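Citrate lyase subunit beta-like protein (Mycobacterium tuberculosis H37Rv, PDB 6CHU) acts as an essential bifunctional enzyme in itaconate dissimilation and leucine catabolism, a trimeric, magnesium-binding TIM-barrel lyase of the HpcH/HpaI aldolase family. Local coordinates at residues A[54-59]-A[85-90]; A[140-145]-A[161-166]; A[173-178]-A[207-212]. One frame throughout, in Å; residues are numbered along the deposited sequence.

Interaction 1 (A[54-59]-A[85-90]); sequences AARNAL and LEALAG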
loop_
_atom_site.group_PDB
_atom_site.type_symbol
_atom_site.label_atom_id
_atom_site.label_comp_id
_atom_site.label_asym_id
_atom_site.label_seq_id
_atom_site.Cartn_x
_atom_site.Cartn_y
_atom_site.Cartn_z
ATOM N N ALA A 54 -33.635 -20.035 9.879
ATOM C CA ALA A 54 -33.757 -20.184 11.327
ATOM C C ALA A 54 -32.974 -19.105 12.069
ATOM O O ALA A 54 -33.384 -18.679 13.155
ATOM C CB ALA A 54 -33.294 -21.578 11.755
ATOM N N ALA A 55 -31.854 -18.649 11.501
ATOM C CA ALA A 55 -31.081 -17.588 12.141
ATOM C C ALA A 55 -31.849 -16.271 12.134
ATOM O O ALA A 55 -31.778 -15.501 13.098
ATOM C CB ALA A 55 -29.729 -17.425 11.446
ATOM N N ARG A 56 -32.594 -16.005 11.059
ATOM C CA ARG A 56 -33.390 -14.782 10.987
ATOM C C ARG A 56 -34.513 -14.784 12.018
ATOM O O ARG A 56 -34.823 -13.740 12.603
ATOM C CB ARG A 56 -33.951 -14.607 9.575
ATOM C CG ARG A 56 -32.845 -14.418 8.553
ATOM C CD ARG A 56 -33.337 -14.228 7.123
ATOM N NE ARG A 56 -32.178 -14.192 6.237
ATOM C CZ ARG A 56 -31.879 -15.121 5.335
ATOM N NH1 ARG A 56 -32.683 -16.160 5.143
ATOM N NH2 ARG A 56 -30.773 -14.992 4.609
ATOM N N ASN A 57 -35.133 -15.943 12.253
ATOM C CA ASN A 57 -36.146 -16.033 13.300
ATOM C C ASN A 57 -35.527 -15.845 14.680
ATOM O O ASN A 57 -36.102 -15.162 15.533
ATOM C CB ASN A 57 -36.878 -17.374 13.218
ATOM C CG ASN A 57 -37.719 -17.502 11.963
ATOM O OD1 ASN A 57 -38.218 -16.511 11.433
ATOM N ND2 ASN A 57 -37.878 -18.727 11.479
ATOM N N ALA A 58 -34.355 -16.438 14.920
ATOM C CA ALA A 58 -33.697 -16.240 16.207
ATOM C C ALA A 58 -33.342 -14.774 16.406
ATOM O O ALA A 58 -33.419 -14.252 17.525
ATOM C CB ALA A 58 -32.446 -17.114 16.308
ATOM N N LEU A 59 -32.954 -14.097 15.323
ATOM C CA LEU A 59 -32.645 -12.675 15.399
ATOM C C LEU A 59 -33.829 -11.883 15.935
ATOM O O LEU A 59 -33.663 -10.995 16.779
ATOM C CB LEU A 59 -32.241 -12.162 14.018
ATOM C CG LEU A 59 -31.630 -10.766 13.984
ATOM C CD1 LEU A 59 -30.216 -10.823 14.540
ATOM C CD2 LEU A 59 -31.647 -10.212 12.561
ATOM N N LEU A 85 -32.563 -8.106 5.499
ATOM C CA LEU A 85 -33.108 -6.783 5.790
ATOM C C LEU A 85 -34.576 -6.863 6.173
ATOM O O LEU A 85 -35.043 -6.100 7.036
ATOM C CB LEU A 85 -32.901 -5.860 4.589
ATOM C CG LEU A 85 -31.441 -5.577 4.219
ATOM C CD1 LEU A 85 -31.381 -4.546 3.097
ATOM C CD2 LEU A 85 -30.633 -5.099 5.419
ATOM N N GLU A 86 -35.319 -7.791 5.570
ATOM C CA GLU A 86 -36.697 -7.994 5.995
ATOM C C GLU A 86 -36.761 -8.448 7.447
ATOM O O GLU A 86 -37.577 -7.943 8.227
ATOM C CB GLU A 86 -37.383 -9.002 5.082
ATOM C CG GLU A 86 -37.617 -8.465 3.690
ATOM C CD GLU A 86 -37.893 -9.562 2.679
ATOM O OE1 GLU A 86 -37.952 -10.748 3.073
ATOM O OE2 GLU A 86 -38.040 -9.234 1.485
ATOM N N ALA A 87 -35.897 -9.388 7.834
ATOM C CA ALA A 87 -35.900 -9.858 9.216
ATOM C C ALA A 87 -35.504 -8.747 10.178
ATOM O O ALA A 87 -36.070 -8.634 11.275
ATOM C CB ALA A 87 -34.966 -11.059 9.367
ATOM N N LEU A 88 -34.544 -7.908 9.778
ATOM C CA LEU A 88 -34.070 -6.828 10.638
ATOM C C LEU A 88 -35.152 -5.802 10.921
ATOM O O LEU A 88 -35.085 -5.098 11.938
ATOM C CB LEU A 88 -32.885 -6.136 9.987
ATOM C CG LEU A 88 -31.540 -6.785 10.256
ATOM C CD1 LEU A 88 -30.495 -6.209 9.304
ATOM C CD2 LEU A 88 -31.160 -6.543 11.718
ATOM N N ALA A 89 -36.131 -5.682 10.021
ATOM C CA ALA A 89 -37.187 -4.686 10.177
ATOM C C ALA A 89 -37.885 -4.806 11.526
ATOM O O ALA A 89 -38.248 -3.794 12.143
ATOM C CB ALA A 89 -38.203 -4.834 9.045
ATOM N N GLY A 90 -38.086 -6.033 11.998
ATOM C CA GLY A 90 -38.776 -6.252 13.254
ATOM C C GLY A 90 -37.850 -6.388 14.444
ATOM O O GLY A 90 -38.181 -7.074 15.415
#

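Interaction 2 (A[140-145]-A[161-166]); sequences MMWGAE and GAYRDV. With ACT (acetate ion), chain C.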
loop_
_atom_site.group_PDB
_atom_site.type_symbol
_atom_site.label_atom_id
_atom_site.label_comp_id
_atom_site.label_asym_id
_atom_site.label_seq_id
_atom_site.Cartn_x
_atom_site.Cartn_y
_atom_site.Cartn_z
ATOM N N MET A 140 -14.730 0.442 9.373
ATOM C CA MET A 140 -14.135 -0.411 8.354
ATOM C C MET A 140 -13.477 -1.592 9.044
ATOM O O MET A 140 -12.749 -1.410 10.028
ATOM C CB MET A 140 -13.081 0.324 7.523
ATOM C CG MET A 140 -13.548 1.616 6.842
ATOM S SD MET A 140 -14.579 1.236 5.410
ATOM C CE MET A 140 -13.354 0.588 4.272
ATOM N N MET A 141 -13.729 -2.783 8.522
ATOM C CA MET A 141 -13.067 -4.010 8.936
ATOM C C MET A 141 -12.411 -4.628 7.710
ATOM O O MET A 141 -12.773 -4.324 6.568
ATOM C CB MET A 141 -14.079 -4.987 9.568
ATOM C CG MET A 141 -13.471 -6.207 10.231
ATOM S SD MET A 141 -14.812 -7.238 10.856
ATOM C CE MET A 141 -13.882 -8.731 11.205
ATOM N N TRP A 142 -11.451 -5.522 7.934
ATOM C CA TRP A 142 -10.917 -6.290 6.826
ATOM C C TRP A 142 -10.943 -7.769 7.180
ATOM O O TRP A 142 -11.054 -8.152 8.349
ATOM C CB TRP A 142 -9.503 -5.825 6.433
ATOM C CG TRP A 142 -8.433 -6.213 7.406
ATOM C CD1 TRP A 142 -8.232 -5.711 8.658
ATOM C CD2 TRP A 142 -7.413 -7.185 7.189
ATOM N NE1 TRP A 142 -7.139 -6.318 9.245
ATOM C CE2 TRP A 142 -6.620 -7.231 8.362
ATOM C CE3 TRP A 142 -7.086 -8.019 6.114
ATOM C CZ2 TRP A 142 -5.531 -8.087 8.497
ATOM C CZ3 TRP A 142 -5.991 -8.869 6.241
ATOM C CH2 TRP A 142 -5.223 -8.894 7.427
ATOM N N GLY A 143 -10.913 -8.605 6.142
ATOM C CA GLY A 143 -10.965 -10.046 6.348
ATOM C C GLY A 143 -9.943 -10.782 5.507
ATOM O O GLY A 143 -10.034 -10.782 4.276
ATOM N N ALA A 144 -8.977 -11.433 6.153
ATOM C CA ALA A 144 -7.843 -11.971 5.408
ATOM C C ALA A 144 -8.221 -13.229 4.626
ATOM O O ALA A 144 -7.735 -13.439 3.508
ATOM C CB ALA A 144 -6.681 -12.255 6.363
ATOM N N GLU A 145 -9.068 -14.092 5.193
ATOM C CA GLU A 145 -9.295 -15.382 4.543
ATOM C C GLU A 145 -10.126 -15.239 3.272
ATOM O O GLU A 145 -9.803 -15.861 2.251
ATOM C CB GLU A 145 -9.942 -16.361 5.515
ATOM C CG GLU A 145 -8.969 -16.828 6.577
ATOM C CD GLU A 145 -8.732 -15.784 7.658
ATOM O OE1 GLU A 145 -9.568 -14.857 7.792
ATOM O OE2 GLU A 145 -7.707 -15.897 8.372
ATOM N N GLY A 161 3.126 -17.878 10.910
ATOM C CA GLY A 161 1.890 -17.241 11.311
ATOM C C GLY A 161 1.776 -15.774 10.949
ATOM O O GLY A 161 0.702 -15.186 11.141
ATOM N N ALA A 162 2.852 -15.159 10.467
ATOM C CA ALA A 162 2.787 -13.773 10.041
ATOM C C ALA A 162 1.934 -13.663 8.786
ATOM O O ALA A 162 1.918 -14.564 7.940
ATOM C CB ALA A 162 4.187 -13.222 9.768
ATOM N N TYR A 163 1.203 -12.555 8.686
ATOM C CA TYR A 163 0.410 -12.295 7.495
ATOM C C TYR A 163 1.304 -12.231 6.261
ATOM O O TYR A 163 2.427 -11.720 6.306
ATOM C CB TYR A 163 -0.351 -10.972 7.643
ATOM C CG TYR A 163 -1.642 -11.067 8.428
ATOM C CD1 TYR A 163 -2.616 -11.999 8.091
ATOM C CD2 TYR A 163 -1.881 -10.225 9.511
ATOM C CE1 TYR A 163 -3.807 -12.083 8.810
ATOM C CE2 TYR A 163 -3.068 -10.300 10.238
ATOM C CZ TYR A 163 -4.023 -11.234 9.883
ATOM O OH TYR A 163 -5.203 -11.313 10.600
ATOM N N ARG A 164 0.786 -12.736 5.137
ATOM C CA ARG A 164 1.464 -12.512 3.868
ATOM C C ARG A 164 1.286 -11.049 3.451
ATOM O O ARG A 164 0.450 -10.325 3.990
ATOM C CB ARG A 164 0.939 -13.472 2.800
ATOM C CG ARG A 164 1.271 -14.945 3.114
ATOM C CD ARG A 164 0.680 -15.913 2.100
ATOM N NE ARG A 164 0.935 -17.306 2.505
ATOM C CZ ARG A 164 2.090 -17.940 2.348
ATOM N NH1 ARG A 164 3.134 -17.336 1.781
ATOM N NH2 ARG A 164 2.216 -19.197 2.766
ATOM N N ASP A 165 2.093 -10.616 2.476
ATOM C CA ASP A 165 2.220 -9.184 2.203
ATOM C C ASP A 165 0.910 -8.554 1.733
ATOM O O ASP A 165 0.570 -7.440 2.160
ATOM C CB ASP A 165 3.327 -8.937 1.176
ATOM C CG ASP A 165 4.721 -9.006 1.786
ATOM O OD1 ASP A 165 4.832 -9.177 3.026
ATOM O OD2 ASP A 165 5.709 -8.882 1.022
ATOM N N VAL A 166 0.166 -9.221 0.835
ATOM C CA VAL A 166 -1.065 -8.587 0.352
ATOM C C VAL A 166 -2.060 -8.414 1.492
ATOM O O VAL A 166 -2.822 -7.434 1.521
ATOM C CB VAL A 166 -1.682 -9.354 -0.842
ATOM C CG1 VAL A 166 -2.330 -10.670 -0.397
ATOM C CG2 VAL A 166 -2.705 -8.456 -1.564
HETATM C C ACT C . 2.717 -11.792 -0.623
HETATM O O ACT C . 3.251 -12.264 0.439
HETATM O OXT ACT C . 1.719 -10.993 -0.744
HETATM C CH3 ACT C . 3.371 -12.234 -1.992
#

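Interaction 3 (A[173-178]-A[207-212]); sequences TILLAA and AAVGFD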
loop_
_atom_site.group_PDB
_atom_site.type_symbol
_atom_site.label_atom_id
_atom_site.label_comp_id
_atom_site.label_asym_id
_atom_site.label_seq_id
_atom_site.Cartn_x
_atom_site.Cartn_y
_atom_site.Cartn_z
ATOM N N THR A 173 -4.368 -0.481 4.382
ATOM C CA THR A 173 -5.328 0.254 3.561
ATOM C C THR A 173 -6.601 0.567 4.343
ATOM O O THR A 173 -7.105 1.698 4.313
ATOM C CB THR A 173 -5.655 -0.551 2.298
ATOM O OG1 THR A 173 -4.466 -0.711 1.511
ATOM C CG2 THR A 173 -6.719 0.162 1.462
ATOM N N ILE A 174 -7.133 -0.425 5.052
ATOM C CA ILE A 174 -8.400 -0.254 5.766
ATOM C C ILE A 174 -8.231 0.652 6.977
ATOM O O ILE A 174 -9.101 1.479 7.273
ATOM C CB ILE A 174 -8.970 -1.638 6.146
ATOM C CG1 ILE A 174 -10.024 -2.039 5.122
ATOM C CG2 ILE A 174 -9.543 -1.676 7.579
ATOM C CD1 ILE A 174 -9.495 -2.124 3.752
ATOM N N LEU A 175 -7.116 0.518 7.697
ATOM C CA LEU A 175 -6.858 1.401 8.833
ATOM C C LEU A 175 -6.789 2.858 8.384
ATOM O O LEU A 175 -7.392 3.751 8.998
ATOM C CB LEU A 175 -5.554 0.986 9.508
ATOM C CG LEU A 175 -5.063 1.918 10.613
ATOM C CD1 LEU A 175 -6.105 2.008 11.727
ATOM C CD2 LEU A 175 -3.703 1.456 11.162
ATOM N N LEU A 176 -6.076 3.110 7.290
ATOM C CA LEU A 176 -5.927 4.479 6.809
ATOM C C LEU A 176 -7.244 5.028 6.264
ATOM O O LEU A 176 -7.600 6.186 6.529
ATOM C CB LEU A 176 -4.828 4.525 5.747
ATOM C CG LEU A 176 -3.412 4.262 6.271
ATOM C CD1 LEU A 176 -2.489 3.934 5.089
ATOM C CD2 LEU A 176 -2.886 5.463 7.043
ATOM N N ALA A 177 -7.971 4.226 5.488
ATOM C CA ALA A 177 -9.242 4.698 4.942
ATOM C C ALA A 177 -10.241 4.994 6.055
ATOM O O ALA A 177 -10.922 6.026 6.030
ATOM C CB ALA A 177 -9.810 3.668 3.966
ATOM N N ALA A 178 -10.332 4.106 7.050
ATOM C CA ALA A 178 -11.225 4.349 8.180
ATOM C C ALA A 178 -10.861 5.642 8.894
ATOM O O ALA A 178 -11.716 6.506 9.129
ATOM C CB ALA A 178 -11.173 3.160 9.154
ATOM N N ALA A 207 -3.413 -2.443 18.285
ATOM C CA ALA A 207 -3.629 -1.332 19.206
ATOM C C ALA A 207 -2.526 -0.287 19.079
ATOM O O ALA A 207 -2.777 0.919 19.217
ATOM C CB ALA A 207 -3.707 -1.853 20.645
ATOM N N ALA A 208 -1.298 -0.730 18.819
ATOM C CA ALA A 208 -0.178 0.202 18.754
ATOM C C ALA A 208 -0.306 1.177 17.586
ATOM O O ALA A 208 0.194 2.303 17.679
ATOM C CB ALA A 208 1.136 -0.572 18.648
ATOM N N VAL A 209 -0.929 0.762 16.478
ATOM C CA VAL A 209 -1.065 1.629 15.301
ATOM C C VAL A 209 -2.424 2.309 15.227
ATOM O O VAL A 209 -2.668 3.086 14.290
ATOM C CB VAL A 209 -0.792 0.863 13.989
ATOM C CG1 VAL A 209 0.628 0.275 14.011
ATOM C CG2 VAL A 209 -1.855 -0.224 13.727
ATOM N N GLY A 210 -3.318 2.039 16.168
ATOM C CA GLY A 210 -4.563 2.768 16.260
ATOM C C GLY A 210 -5.811 2.071 15.763
ATOM O O GLY A 210 -6.826 2.746 15.542
ATOM N N PHE A 211 -5.781 0.759 15.562
ATOM C CA PHE A 211 -7.049 0.062 15.423
ATOM C C PHE A 211 -7.863 0.298 16.690
ATOM O O PHE A 211 -7.313 0.496 17.775
ATOM C CB PHE A 211 -6.839 -1.442 15.182
ATOM C CG PHE A 211 -6.601 -1.798 13.736
ATOM C CD1 PHE A 211 -7.667 -1.986 12.872
ATOM C CD2 PHE A 211 -5.303 -1.933 13.241
ATOM C CE1 PHE A 211 -7.459 -2.309 11.536
ATOM C CE2 PHE A 211 -5.077 -2.261 11.903
ATOM C CZ PHE A 211 -6.164 -2.454 11.045
ATOM N N ASP A 212 -9.186 0.331 16.536
ATOM C CA ASP A 212 -10.080 0.551 17.665
ATOM C C ASP A 212 -10.587 -0.740 18.268
ATOM O O ASP A 212 -10.993 -0.748 19.441
ATOM C CB ASP A 212 -11.283 1.376 17.216
ATOM C CG ASP A 212 -10.875 2.719 16.677
ATOM O OD1 ASP A 212 -10.366 3.517 17.482
ATOM O OD2 ASP A 212 -11.008 2.948 15.457
#

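Interaction 1 (A[54-59]-A[85-90])
Arg56 and Leu59 of helix 52-61 meet Ala87 and Leu88 of helix 79-89, two consecutive outer helices of the TIM barrel that enclose strand 69-72 between them in the sequence. The packing across the contact is wholly aliphatic. Where the two backbones come nearest, Arg56 and Ala87 have their CA atoms 5.8 Å apart, and CB of Arg56 rests against CB of Ala87 at 3.7 Å. With only a methyl group from Ala87 between them, the two backbones lie close. One turn on from Arg56, and next to Ala87 in sequence, the leucine pair closes the side nearer the sheet: both Leu59 and Leu88 also touch Val71 of strand 69-72, tying the helix pair to the barrel wall.

The ionic interactions of the same arginine lie just beyond the two segments. Its chain, extended from CG to NE, runs past Ala87, with CG of Arg56 still 4.1 Å from CB of Ala87, and delivers the guanidinium group to two carboxylates earlier in helix 79-89: NE to Asp84 and NH2 to Asp80, both salt bridges. In the leucine pair, CG of Leu59 stands anti to its backbone N (chi1 -169°), which brings CD2 of Leu59 within 3.8 Å of CD2 of Leu88.

Interaction 2 (A[140-145]-A[161-166])
At the C-terminal mouth of the TIM barrel, the end where this fold carries its active site, Trp142 closes strand 137-142 and Tyr163 comes from the loop that leads into helix 165-180. The two side chains approach from opposite directions and form a T-shaped (edge-to-face) pair: the six-membered ring of Trp142 presents its edge to one face of Tyr163, with centroids 5.0 Å apart and planes inclined at 63°. CG of Trp142 sits between the backbone N and the carbonyl carbon (chi1 73°), sending the indole toward Tyr163. The indole corner made by CZ2 and CH2 does the touching. Trp142 CH2 lies 3.6 Å from Tyr163 CZ, offset from the ring centre toward the hydroxyl-bearing rim, and the methyl of Ala144 adds a further contact, its CB 3.8 Å from Tyr163 CE1.

Each ring is also held from outside the pair. Trp142 NE1 donates to Asp187 OD1, which helps set the rotation of the indole, and Tyr163 makes a cation-pi contact with Arg157.

Just past the tyrosine, Arg164 is the N-cap residue of helix 165-180, and an acetate ion, probably from the crystallisation liquor, sits over that helix start. Its two oxygens take one backbone N-H each: Asp165 N to O at 2.9 Å and nearly straight (161°), Val166 N to OXT at 2.8 Å and more bent. The positive end of the helix dipole would be expected to favour such an anion.

Around the aromatic pair, Ala167 and Arg171 of helix 165-180 pack on Trp142, Arg168 packs on Tyr163, and the magnesium ligand Asp146 comes two residues after Ala144 in helix 144-151. Strand 137-142 itself is hydrogen-bonded between strands 114-119 and 184-187.

Interaction 3 (A[173-178]-A[207-212])
Leu175, on helix 165-180, carries this contact, set against Val209, Gly210 and Phe211 where helix 196-209 ends and turns toward the next strand. With CG swung opposite the backbone N (chi1 173°), the two methyl branches divide the work. CD1 of Leu175 stands almost exactly over the middle of one face of the Phe211 ring, 4.2 Å from the centroid and 5° off the ring normal, a CH-pi contact. CD2 of Leu175 reaches the other way along the turn and meets CG2 of Val209 at 3.6 Å. Nearer the helix, Leu175 CB touches the end of the Phe211 ring at CZ, 3.8 Å away. CB and both methyls of Leu175 are thus engaged, and the carbonyl oxygen of Val209 is buried beside them without a polar partner in the model.

Between the two segments the packing loosens away from Leu175. The Ile174 side chain comes no nearer than 4.5 Å to segment 207-212, its end leading away to Met140 and Trp142, while the partly exposed Asp212 turns its OD2 to the backbone N of Ala185.

Gly210, with a phi of 104°, ends helix 196-209 in a Schellman motif and lets the chain drop into strand 213-216. Leu175 and Phe211 both rest on Ala185: an outer helix meeting the end of the next helix and its following turn, above strand 184-187, as in the repeated beta-alpha units of a TIM barrel.

All three contacts are buried, yet they lie in two settings: the outer helical layer (interactions 1 and 3) and the barrel mouth (interaction 2). Interaction 1 joins two helices along their sides; interaction 3, its centre about 31 Å away and across the chain's centre, joins a helix to the C-terminal end and turn of the next. The first is aliphatic, with an arginine whose salt bridges lie just outside its segments, whereas the third relies on apolar and CH-pi contacts. Interaction 2, close to the metal-binding residues, is largely aromatic. Interactions 2 and 3 share helix 165-180 and touch directly: Met140 CG lies 3.7 Å from Ala178 CB. Both also border other subunits of the trimer, which interaction 1 does not.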